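Local coordinates for tyrosine--tRNA ligase (Pyrococcus horikoshii, PDB 2CYC), which probably attaches tyrosine to tRNA(Tyr) in two steps, activating the amino acid with ATP and then passing it to the acceptor end of the tRNA, at residues Val141-Ile152 / Asp189-Val200; Leu225-Pro233 / Met250-Val261. One frame throughout, in Å; residues are numbered along the deposited sequence.

Contact 1. Residues Val141-Ile152 / Asp189-Val200. With TYR (tyrosine), chain C.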
loop_
_atom_site.group_PDB
_atom_site.type_symbol
_atom_site.label_atom_id
_atom_site.label_comp_id
_atom_site.label_asym_id
_atom_site.label_seq_id
_atom_site.Cartn_x
_atom_site.Cartn_y
_atom_site.Cartn_z
ATOM N N VAL A 141 -0.067 1.465 -11.738
ATOM C CA VAL A 141 -0.971 2.576 -11.499
ATOM C C VAL A 141 -0.190 3.715 -10.846
ATOM O O VAL A 141 0.581 3.493 -9.914
ATOM C CB VAL A 141 -2.125 2.160 -10.550
ATOM C CG1 VAL A 141 -3.125 3.302 -10.420
ATOM C CG2 VAL A 141 -2.805 0.899 -11.063
ATOM N N THR A 142 -0.392 4.932 -11.327
ATOM C CA THR A 142 0.314 6.068 -10.760
ATOM C C THR A 142 -0.341 6.552 -9.484
ATOM O O THR A 142 -1.531 6.328 -9.248
ATOM C CB THR A 142 0.349 7.252 -11.730
ATOM O OG1 THR A 142 -0.987 7.717 -11.953
ATOM C CG2 THR A 142 0.985 6.836 -13.062
ATOM N N LEU A 143 0.453 7.218 -8.659
ATOM C CA LEU A 143 -0.036 7.780 -7.415
ATOM C C LEU A 143 -1.187 8.728 -7.734
ATOM O O LEU A 143 -2.236 8.695 -7.089
ATOM C CB LEU A 143 1.092 8.552 -6.718
ATOM C CG LEU A 143 0.705 9.440 -5.537
ATOM C CD1 LEU A 143 0.002 8.604 -4.465
ATOM C CD2 LEU A 143 1.955 10.103 -4.975
ATOM N N SER A 144 -0.989 9.569 -8.745
ATOM C CA SER A 144 -2.007 10.540 -9.140
ATOM C C SER A 144 -3.317 9.842 -9.490
ATOM O O SER A 144 -4.394 10.323 -9.152
ATOM C CB SER A 144 -1.519 11.364 -10.340
ATOM O OG SER A 144 -1.394 10.558 -11.496
ATOM N N ARG A 145 -3.216 8.706 -10.169
ATOM C CA ARG A 145 -4.393 7.944 -10.553
ATOM C C ARG A 145 -5.102 7.425 -9.291
ATOM O O ARG A 145 -6.317 7.523 -9.170
ATOM C CB ARG A 145 -3.975 6.783 -11.464
ATOM C CG ARG A 145 -5.123 6.018 -12.073
ATOM C CD ARG A 145 -6.056 6.935 -12.857
ATOM N NE ARG A 145 -7.190 6.216 -13.443
ATOM C CZ ARG A 145 -7.119 5.425 -14.511
ATOM N NH1 ARG A 145 -5.958 5.238 -15.137
ATOM N NH2 ARG A 145 -8.211 4.817 -14.954
ATOM N N VAL A 146 -4.339 6.894 -8.343
ATOM C CA VAL A 146 -4.937 6.390 -7.115
ATOM C C VAL A 146 -5.614 7.534 -6.365
ATOM O O VAL A 146 -6.718 7.378 -5.844
ATOM C CB VAL A 146 -3.885 5.756 -6.174
ATOM C CG1 VAL A 146 -4.564 5.305 -4.872
ATOM C CG2 VAL A 146 -3.198 4.579 -6.874
ATOM N N MET A 147 -4.946 8.683 -6.306
ATOM C CA MET A 147 -5.496 9.846 -5.616
ATOM C C MET A 147 -6.854 10.213 -6.200
ATOM O O MET A 147 -7.766 10.585 -5.471
ATOM C CB MET A 147 -4.541 11.035 -5.739
ATOM C CG MET A 147 -3.282 10.895 -4.910
ATOM S SD MET A 147 -2.075 12.199 -5.260
ATOM C CE MET A 147 -2.838 13.581 -4.447
ATOM N N ARG A 148 -6.978 10.090 -7.520
ATOM C CA ARG A 148 -8.223 10.414 -8.212
ATOM C C ARG A 148 -9.320 9.381 -7.994
ATOM O O ARG A 148 -10.490 9.669 -8.222
ATOM C CB ARG A 148 -7.985 10.551 -9.723
ATOM C CG ARG A 148 -7.293 11.846 -10.153
ATOM C CD ARG A 148 -7.374 12.048 -11.672
ATOM N NE ARG A 148 -6.479 11.167 -12.423
ATOM C CZ ARG A 148 -5.159 11.330 -12.501
ATOM N NH1 ARG A 148 -4.577 12.348 -11.877
ATOM N NH2 ARG A 148 -4.416 10.476 -13.200
ATOM N N SER A 149 -8.951 8.184 -7.549
ATOM C CA SER A 149 -9.936 7.117 -7.361
ATOM C C SER A 149 -10.464 7.043 -5.931
ATOM O O SER A 149 -11.271 6.179 -5.594
ATOM C CB SER A 149 -9.310 5.777 -7.748
ATOM O OG SER A 149 -8.443 5.315 -6.721
ATOM N N ILE A 150 -10.004 7.976 -5.106
ATOM C CA ILE A 150 -10.366 8.063 -3.699
ATOM C C ILE A 150 -11.873 8.270 -3.453
ATOM O O ILE A 150 -12.395 7.960 -2.378
ATOM C CB ILE A 150 -9.537 9.201 -3.038
ATOM C CG1 ILE A 150 -8.989 8.718 -1.704
ATOM C CG2 ILE A 150 -10.365 10.464 -2.889
ATOM C CD1 ILE A 150 -7.991 7.586 -1.855
ATOM N N THR A 151 -12.569 8.785 -4.458
ATOM C CA THR A 151 -14.002 9.022 -4.340
ATOM C C THR A 151 -14.816 7.728 -4.173
ATOM O O THR A 151 -15.941 7.772 -3.669
ATOM C CB THR A 151 -14.543 9.806 -5.575
ATOM O OG1 THR A 151 -14.333 9.037 -6.767
ATOM C CG2 THR A 151 -13.822 11.153 -5.714
ATOM N N ILE A 152 -14.261 6.583 -4.582
ATOM C CA ILE A 152 -15.001 5.332 -4.449
ATOM C C ILE A 152 -15.286 5.013 -2.984
ATOM O O ILE A 152 -16.175 4.207 -2.683
ATOM C CB ILE A 152 -14.271 4.108 -5.107
ATOM C CG1 ILE A 152 -12.957 3.803 -4.383
ATOM C CG2 ILE A 152 -14.031 4.375 -6.596
ATOM C CD1 ILE A 152 -12.197 2.605 -4.973
ATOM N N ASP A 189 -20.887 4.589 -8.470
ATOM C CA ASP A 189 -19.826 5.369 -7.839
ATOM C C ASP A 189 -18.521 4.609 -7.617
ATOM O O ASP A 189 -17.528 5.182 -7.165
ATOM C CB ASP A 189 -20.306 5.997 -6.514
ATOM C CG ASP A 189 -20.898 4.982 -5.536
ATOM O OD1 ASP A 189 -20.824 3.761 -5.772
ATOM O OD2 ASP A 189 -21.447 5.423 -4.506
ATOM N N GLN A 190 -18.518 3.322 -7.938
ATOM C CA GLN A 190 -17.316 2.516 -7.788
ATOM C C GLN A 190 -16.635 2.287 -9.134
ATOM O O GLN A 190 -15.600 1.636 -9.188
ATOM C CB GLN A 190 -17.668 1.144 -7.208
ATOM C CG GLN A 190 -18.403 1.193 -5.884
ATOM C CD GLN A 190 -17.608 1.919 -4.843
ATOM O OE1 GLN A 190 -16.491 1.514 -4.502
ATOM N NE2 GLN A 190 -18.170 3.004 -4.326
ATOM N N ARG A 191 -17.207 2.826 -10.212
ATOM C CA ARG A 191 -16.676 2.582 -11.559
ATOM C C ARG A 191 -15.204 2.878 -11.786
ATOM O O ARG A 191 -14.553 2.210 -12.595
ATOM C CB ARG A 191 -17.526 3.310 -12.620
ATOM C CG ARG A 191 -17.299 4.820 -12.719
ATOM C CD ARG A 191 -18.275 5.425 -13.722
ATOM N NE ARG A 191 -18.121 4.838 -15.051
ATOM C CZ ARG A 191 -17.165 5.180 -15.909
ATOM N NH1 ARG A 191 -17.096 4.588 -17.095
ATOM N NH2 ARG A 191 -16.286 6.125 -15.585
ATOM N N LYS A 192 -14.662 3.862 -11.081
ATOM C CA LYS A 192 -13.252 4.183 -11.258
ATOM C C LYS A 192 -12.348 2.995 -10.970
ATOM O O LYS A 192 -11.372 2.764 -11.686
ATOM C CB LYS A 192 -12.850 5.352 -10.362
ATOM C CG LYS A 192 -13.314 6.705 -10.877
ATOM C CD LYS A 192 -12.965 7.789 -9.874
ATOM C CE LYS A 192 -13.459 9.149 -10.334
ATOM N NZ LYS A 192 -13.101 10.180 -9.319
ATOM N N ALA A 193 -12.674 2.239 -9.924
ATOM C CA ALA A 193 -11.861 1.081 -9.555
ATOM C C ALA A 193 -11.916 0.021 -10.643
ATOM O O ALA A 193 -10.937 -0.687 -10.899
ATOM C CB ALA A 193 -12.349 0.493 -8.226
ATOM N N HIS A 194 -13.074 -0.097 -11.279
ATOM C CA HIS A 194 -13.253 -1.086 -12.328
ATOM C C HIS A 194 -12.554 -0.660 -13.624
ATOM O O HIS A 194 -12.048 -1.504 -14.364
ATOM C CB HIS A 194 -14.755 -1.347 -12.514
ATOM C CG HIS A 194 -15.382 -2.040 -11.338
ATOM N ND1 HIS A 194 -16.744 -2.215 -11.203
ATOM C CD2 HIS A 194 -14.820 -2.642 -10.258
ATOM C CE1 HIS A 194 -16.993 -2.894 -10.096
ATOM N NE2 HIS A 194 -15.842 -3.166 -9.505
ATOM N N VAL A 195 -12.503 0.645 -13.893
ATOM C CA VAL A 195 -11.814 1.122 -15.090
ATOM C C VAL A 195 -10.310 0.800 -14.941
ATOM O O VAL A 195 -9.646 0.425 -15.902
ATOM C CB VAL A 195 -12.011 2.651 -15.290
ATOM C CG1 VAL A 195 -11.181 3.145 -16.484
ATOM C CG2 VAL A 195 -13.484 2.951 -15.520
ATOM N N ILE A 196 -9.785 0.937 -13.728
ATOM C CA ILE A 196 -8.380 0.630 -13.476
ATOM C C ILE A 196 -8.173 -0.887 -13.611
ATOM O O ILE A 196 -7.223 -1.344 -14.242
ATOM C CB ILE A 196 -7.959 1.096 -12.067
ATOM C CG1 ILE A 196 -7.987 2.632 -11.996
ATOM C CG2 ILE A 196 -6.569 0.573 -11.748
ATOM C CD1 ILE A 196 -7.885 3.199 -10.582
ATOM N N ALA A 197 -9.083 -1.661 -13.031
ATOM C CA ALA A 197 -9.001 -3.113 -13.108
ATOM C C ALA A 197 -8.915 -3.567 -14.571
ATOM O O ALA A 197 -8.112 -4.423 -14.921
ATOM C CB ALA A 197 -10.219 -3.736 -12.440
ATOM N N ILE A 198 -9.749 -2.985 -15.422
ATOM C CA ILE A 198 -9.752 -3.348 -16.825
ATOM C C ILE A 198 -8.444 -2.950 -17.499
ATOM O O ILE A 198 -7.917 -3.709 -18.310
ATOM C CB ILE A 198 -10.969 -2.720 -17.535
ATOM C CG1 ILE A 198 -12.239 -3.431 -17.057
ATOM C CG2 ILE A 198 -10.838 -2.838 -19.037
ATOM C CD1 ILE A 198 -13.541 -2.720 -17.430
ATOM N N GLU A 199 -7.912 -1.781 -17.146
ATOM C CA GLU A 199 -6.635 -1.303 -17.698
ATOM C C GLU A 199 -5.420 -2.184 -17.341
ATOM O O GLU A 199 -4.548 -2.411 -18.180
ATOM C CB GLU A 199 -6.342 0.121 -17.210
ATOM C CG GLU A 199 -6.932 1.236 -18.063
ATOM C CD GLU A 199 -6.801 2.603 -17.402
ATOM O OE1 GLU A 199 -5.769 2.854 -16.739
ATOM O OE2 GLU A 199 -7.728 3.431 -17.557
ATOM N N VAL A 200 -5.355 -2.677 -16.104
ATOM C CA VAL A 200 -4.211 -3.490 -15.691
ATOM C C VAL A 200 -4.380 -5.002 -15.831
ATOM O O VAL A 200 -3.415 -5.747 -15.648
ATOM C CB VAL A 200 -3.833 -3.214 -14.207
ATOM C CG1 VAL A 200 -3.631 -1.702 -13.980
ATOM C CG2 VAL A 200 -4.928 -3.772 -13.274
HETATM N N TYR C . -15.642 0.648 -2.051
HETATM C CA TYR C . -16.932 -0.076 -1.838
HETATM C C TYR C . -17.963 0.850 -1.194
HETATM O O TYR C . -17.581 1.966 -0.782
HETATM C CB TYR C . -16.706 -1.307 -0.947
HETATM C CG TYR C . -15.809 -2.355 -1.578
HETATM C CD1 TYR C . -16.167 -2.982 -2.772
HETATM C CD2 TYR C . -14.601 -2.722 -0.980
HETATM C CE1 TYR C . -15.336 -3.950 -3.361
HETATM C CE2 TYR C . -13.773 -3.689 -1.550
HETATM C CZ TYR C . -14.140 -4.295 -2.740
HETATM O OH TYR C . -13.305 -5.244 -3.306
HETATM O OXT TYR C . -19.139 0.445 -1.103
HETATM O O HOH W 1 -10.405 5.039 -13.024
HETATM O O HOH W 2 -16.691 7.878 -7.065
#
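R145 and E199 form an end-on salt bridge between helices 143-148 and 191-200 of the class I synthetase catalytic domain. NH1 of R145 donates to OE1 of E199 at 2.9 Å, on the syn lone pair of that oxygen. NH2 of R145 meets OE2 of E199 at 3.0 Å, from above the carboxylate plane; the two flat groups are turned 48° apart. CG of R145 sits anti to the backbone N (chi1 -173°), and a bend at chi2 (56°) then brings the guanidinium to helix 191-200. Water 1 joins NH2 of R145 to the carbonyl of K192.

K192 reaches with an extended chain to R148 and T151. Its NZ donates to O of R148 at 2.9 Å, nearly along the C=O axis, and to OG1 of T151. In the tyrosine pocket, Q190 NE2 donates to I152 O at 2.9 Å, in the carbonyl plane and on a lone pair. Q190 OE1 accepts from N of the bound tyrosine at 2.7 Å and also from NE2 of Q172.

Packing surrounds these bonds. CG1 of I196 lies over one face of the R145 guanidinium, and CG1 of V195 is at its edge. With an alanine in place of R145, the carboxylate of E199 would probably lose its charged mate and CG1 of I196 its cover. CG2 of V141 touches both CG2 of I196 and CG1 of V200. CD1 of I152 rests on CB of A193 at 3.9 Å.

Contact 2. Residues Leu225-Pro233 / Met250-Val261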
loop_
_atom_site.group_PDB
_atom_site.type_symbol
_atom_site.label_atom_id
_atom_site.label_comp_id
_atom_site.label_asym_id
_atom_site.label_seq_id
_atom_site.Cartn_x
_atom_site.Cartn_y
_atom_site.Cartn_z
ATOM N N LEU A 225 -27.779 4.271 -8.817
ATOM C CA LEU A 225 -27.750 4.663 -7.412
ATOM C C LEU A 225 -29.072 5.350 -7.055
ATOM O O LEU A 225 -29.371 6.428 -7.559
ATOM C CB LEU A 225 -26.586 5.621 -7.154
ATOM C CG LEU A 225 -25.171 5.135 -7.484
ATOM C CD1 LEU A 225 -24.178 6.268 -7.198
ATOM C CD2 LEU A 225 -24.833 3.898 -6.647
ATOM N N LEU A 226 -29.882 4.726 -6.205
ATOM C CA LEU A 226 -31.146 5.346 -5.817
ATOM C C LEU A 226 -30.875 6.627 -5.018
ATOM O O LEU A 226 -29.989 6.667 -4.165
ATOM C CB LEU A 226 -31.990 4.386 -4.966
ATOM C CG LEU A 226 -32.547 3.114 -5.619
ATOM C CD1 LEU A 226 -33.299 2.305 -4.562
ATOM C CD2 LEU A 226 -33.483 3.478 -6.767
ATOM N N LEU A 227 -31.648 7.667 -5.303
ATOM C CA LEU A 227 -31.518 8.946 -4.610
ATOM C C LEU A 227 -32.129 8.904 -3.222
ATOM O O LEU A 227 -33.046 8.122 -2.959
ATOM C CB LEU A 227 -32.227 10.048 -5.397
ATOM C CG LEU A 227 -31.636 10.429 -6.750
ATOM C CD1 LEU A 227 -32.569 11.404 -7.456
ATOM C CD2 LEU A 227 -30.240 11.031 -6.549
ATOM N N GLY A 228 -31.607 9.739 -2.328
ATOM C CA GLY A 228 -32.175 9.834 -0.998
ATOM C C GLY A 228 -33.486 10.593 -1.195
ATOM O O GLY A 228 -33.680 11.214 -2.235
ATOM N N LEU A 229 -34.381 10.565 -0.212
ATOM C CA LEU A 229 -35.673 11.236 -0.345
ATOM C C LEU A 229 -35.682 12.727 -0.007
ATOM O O LEU A 229 -36.689 13.399 -0.221
ATOM C CB LEU A 229 -36.708 10.516 0.521
ATOM C CG LEU A 229 -36.918 9.039 0.171
ATOM C CD1 LEU A 229 -37.811 8.369 1.206
ATOM C CD2 LEU A 229 -37.518 8.929 -1.222
ATOM N N GLN A 230 -34.564 13.244 0.499
ATOM C CA GLN A 230 -34.475 14.653 0.889
ATOM C C GLN A 230 -34.493 15.640 -0.279
ATOM O O GLN A 230 -34.079 15.309 -1.393
ATOM C CB GLN A 230 -33.211 14.891 1.731
ATOM C CG GLN A 230 -31.886 14.891 0.948
ATOM C CD GLN A 230 -31.406 13.497 0.570
ATOM O OE1 GLN A 230 -31.785 12.499 1.196
ATOM N NE2 GLN A 230 -30.547 13.424 -0.441
ATOM N N GLU A 231 -34.974 16.858 -0.024
ATOM C CA GLU A 231 -35.009 17.867 -1.075
ATOM C C GLU A 231 -33.582 18.327 -1.339
ATOM O O GLU A 231 -32.748 18.332 -0.435
ATOM C CB GLU A 231 -35.887 19.062 -0.679
ATOM C CG GLU A 231 -35.367 19.898 0.476
ATOM C CD GLU A 231 -35.493 21.395 0.208
ATOM O OE1 GLU A 231 -36.584 21.846 -0.213
ATOM O OE2 GLU A 231 -34.498 22.122 0.424
ATOM N N PRO A 232 -33.283 18.715 -2.587
ATOM C CA PRO A 232 -31.951 19.178 -2.996
ATOM C C PRO A 232 -31.483 20.405 -2.216
ATOM O O PRO A 232 -32.296 21.165 -1.694
ATOM C CB PRO A 232 -32.129 19.499 -4.477
ATOM C CG PRO A 232 -33.341 18.701 -4.880
ATOM C CD PRO A 232 -34.237 18.836 -3.699
ATOM N N PRO A 233 -30.160 20.617 -2.146
ATOM C CA PRO A 233 -29.578 21.759 -1.432
ATOM C C PRO A 233 -29.913 23.061 -2.152
ATOM O O PRO A 233 -29.836 24.146 -1.579
ATOM C CB PRO A 233 -28.083 21.457 -1.473
ATOM C CG PRO A 233 -27.936 20.823 -2.829
ATOM C CD PRO A 233 -29.115 19.860 -2.862
ATOM N N MET A 250 -26.811 13.718 -3.449
ATOM C CA MET A 250 -28.088 13.294 -2.893
ATOM C C MET A 250 -28.344 11.785 -2.824
ATOM O O MET A 250 -29.373 11.359 -2.284
ATOM C CB MET A 250 -29.221 13.978 -3.666
ATOM C CG MET A 250 -29.173 15.509 -3.603
ATOM S SD MET A 250 -29.388 16.139 -1.921
ATOM C CE MET A 250 -27.686 16.249 -1.351
ATOM N N LYS A 251 -27.422 10.977 -3.350
ATOM C CA LYS A 251 -27.602 9.523 -3.318
ATOM C C LYS A 251 -27.832 9.059 -1.872
ATOM O O LYS A 251 -27.206 9.560 -0.935
ATOM C CB LYS A 251 -26.388 8.811 -3.931
ATOM C CG LYS A 251 -25.080 8.987 -3.181
ATOM C CD LYS A 251 -23.921 8.454 -4.011
ATOM C CE LYS A 251 -22.601 8.538 -3.265
ATOM N NZ LYS A 251 -21.448 8.293 -4.181
ATOM N N MET A 252 -28.745 8.106 -1.706
ATOM C CA MET A 252 -29.109 7.590 -0.393
ATOM C C MET A 252 -27.972 7.191 0.551
ATOM O O MET A 252 -28.128 7.284 1.772
ATOM C CB MET A 252 -30.082 6.426 -0.558
ATOM C CG MET A 252 -30.610 5.867 0.754
ATOM S SD MET A 252 -32.359 5.427 0.623
ATOM C CE MET A 252 -32.280 4.253 -0.747
ATOM N N SER A 253 -26.840 6.741 0.018
ATOM C CA SER A 253 -25.719 6.365 0.890
ATOM C C SER A 253 -25.176 7.552 1.680
ATOM O O SER A 253 -24.469 7.378 2.669
ATOM C CB SER A 253 -24.576 5.739 0.084
ATOM O OG SER A 253 -24.827 4.367 -0.145
ATOM N N LYS A 254 -25.510 8.761 1.247
ATOM C CA LYS A 254 -25.043 9.951 1.940
ATOM C C LYS A 254 -26.135 10.670 2.733
ATOM O O LYS A 254 -25.859 11.661 3.414
ATOM C CB LYS A 254 -24.398 10.910 0.937
ATOM C CG LYS A 254 -23.010 10.455 0.497
ATOM C CD LYS A 254 -22.282 11.528 -0.302
ATOM C CE LYS A 254 -20.776 11.251 -0.363
ATOM N NZ LYS A 254 -20.442 9.938 -0.994
ATOM N N SER A 255 -27.363 10.156 2.655
ATOM C CA SER A 255 -28.512 10.754 3.344
ATOM C C SER A 255 -28.595 10.456 4.841
ATOM O O SER A 255 -28.040 9.470 5.329
ATOM C CB SER A 255 -29.825 10.275 2.703
ATOM O OG SER A 255 -29.876 10.570 1.319
ATOM N N LYS A 256 -29.303 11.318 5.562
ATOM C CA LYS A 256 -29.518 11.122 6.989
ATOM C C LYS A 256 -30.554 9.998 7.090
ATOM O O LYS A 256 -31.322 9.766 6.157
ATOM C CB LYS A 256 -30.080 12.395 7.631
ATOM C CG LYS A 256 -29.088 13.546 7.738
ATOM C CD LYS A 256 -27.965 13.209 8.713
ATOM C CE LYS A 256 -26.954 14.342 8.832
ATOM N NZ LYS A 256 -27.555 15.576 9.409
ATOM N N PRO A 257 -30.585 9.287 8.222
ATOM C CA PRO A 257 -31.529 8.188 8.443
ATOM C C PRO A 257 -32.983 8.542 8.107
ATOM O O PRO A 257 -33.745 7.699 7.619
ATOM C CB PRO A 257 -31.345 7.882 9.927
ATOM C CG PRO A 257 -29.900 8.167 10.141
ATOM C CD PRO A 257 -29.708 9.467 9.392
ATOM N N TYR A 258 -33.356 9.793 8.359
ATOM C CA TYR A 258 -34.720 10.256 8.113
ATOM C C TYR A 258 -35.074 10.370 6.629
ATOM O O TYR A 258 -36.256 10.414 6.274
ATOM C CB TYR A 258 -34.937 11.613 8.803
ATOM C CG TYR A 258 -34.650 12.817 7.925
ATOM C CD1 TYR A 258 -35.679 13.448 7.217
ATOM C CD2 TYR A 258 -33.350 13.306 7.775
ATOM C CE1 TYR A 258 -35.420 14.536 6.378
ATOM C CE2 TYR A 258 -33.075 14.394 6.936
ATOM C CZ TYR A 258 -34.114 15.004 6.240
ATOM O OH TYR A 258 -33.851 16.066 5.398
ATOM N N SER A 259 -34.056 10.428 5.770
ATOM C CA SER A 259 -34.268 10.553 4.325
ATOM C C SER A 259 -33.863 9.305 3.549
ATOM O O SER A 259 -33.737 9.325 2.318
ATOM C CB SER A 259 -33.501 11.753 3.778
ATOM O OG SER A 259 -34.123 12.955 4.175
ATOM N N ALA A 260 -33.652 8.221 4.279
ATOM C CA ALA A 260 -33.287 6.965 3.660
ATOM C C ALA A 260 -34.198 5.901 4.244
ATOM O O ALA A 260 -34.543 5.950 5.419
ATOM C CB ALA A 260 -31.836 6.635 3.962
ATOM N N VAL A 261 -34.615 4.951 3.420
ATOM C CA VAL A 261 -35.453 3.884 3.920
ATOM C C VAL A 261 -34.586 2.633 4.029
ATOM O O VAL A 261 -33.836 2.302 3.106
ATOM C CB VAL A 261 -36.650 3.628 2.990
ATOM C CG1 VAL A 261 -37.371 2.344 3.406
ATOM C CG2 VAL A 261 -37.615 4.825 3.056
HETATM O O HOH W 3 -30.418 13.413 4.100
HETATM O O HOH W 4 -35.669 17.355 3.296
#
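Q230 turns its amide onto M250 and S255 through two bends. CG lies between the backbone N and the carbonyl carbon (chi1 74°), and the chain folds again at chi2 (-77°). NE2 of Q230 then donates to O of M250 at 3.0 Å, with that oxygen close to the amide plane. It also makes a weak bond to SD of M250. On the other side of the amide, OE1 of Q230 accepts from OG of S255 at 2.7 Å. M250 is itself bent at chi2 and chi3, and its SD packs against CD of P233 at 3.8 Å.

O of M250 has a second donor, N of G228 at 2.8 Å. N of M252 donates to O of L226, so the backbones form a single beta bridge at L227 and K251. N of L229 reaches O of S259 at 2.9 Å. At G228 a side chain would run into OG of S255, which lies 3.3 Å from its CA. CD1 of L229 meets CG2 of V261, while W292 of helix 288-297 packs on both residues.

K251, M252 and S255, which take part here, belong to the KMSKS motif (K251 to S255) of class I synthetases; K254 of the same motif is predicted to bind ATP.

Both contacts are partly buried, and their centres lie 25 Å apart. Contact 1 joins helices 143-148 and 191-200. It relies on charged side chains at its outer side and on aliphatic packing within, and one end enters the tyrosine pocket. The second subunit also touches its 141-152 segment. Contact 2 joins two loops before and after helix 240-250, and no other chain reaches it. Backbone bonds and one glutamine amide do most of its work. The two contacts meet directly: OD2 of D189 forms a salt bridge with NZ of K251 at 2.9 Å, and L225 packs on D189. D189 precedes Q190 of the tyrosine pocket, so the salt bridge joins the chain beside that pocket to the KMSKS loop.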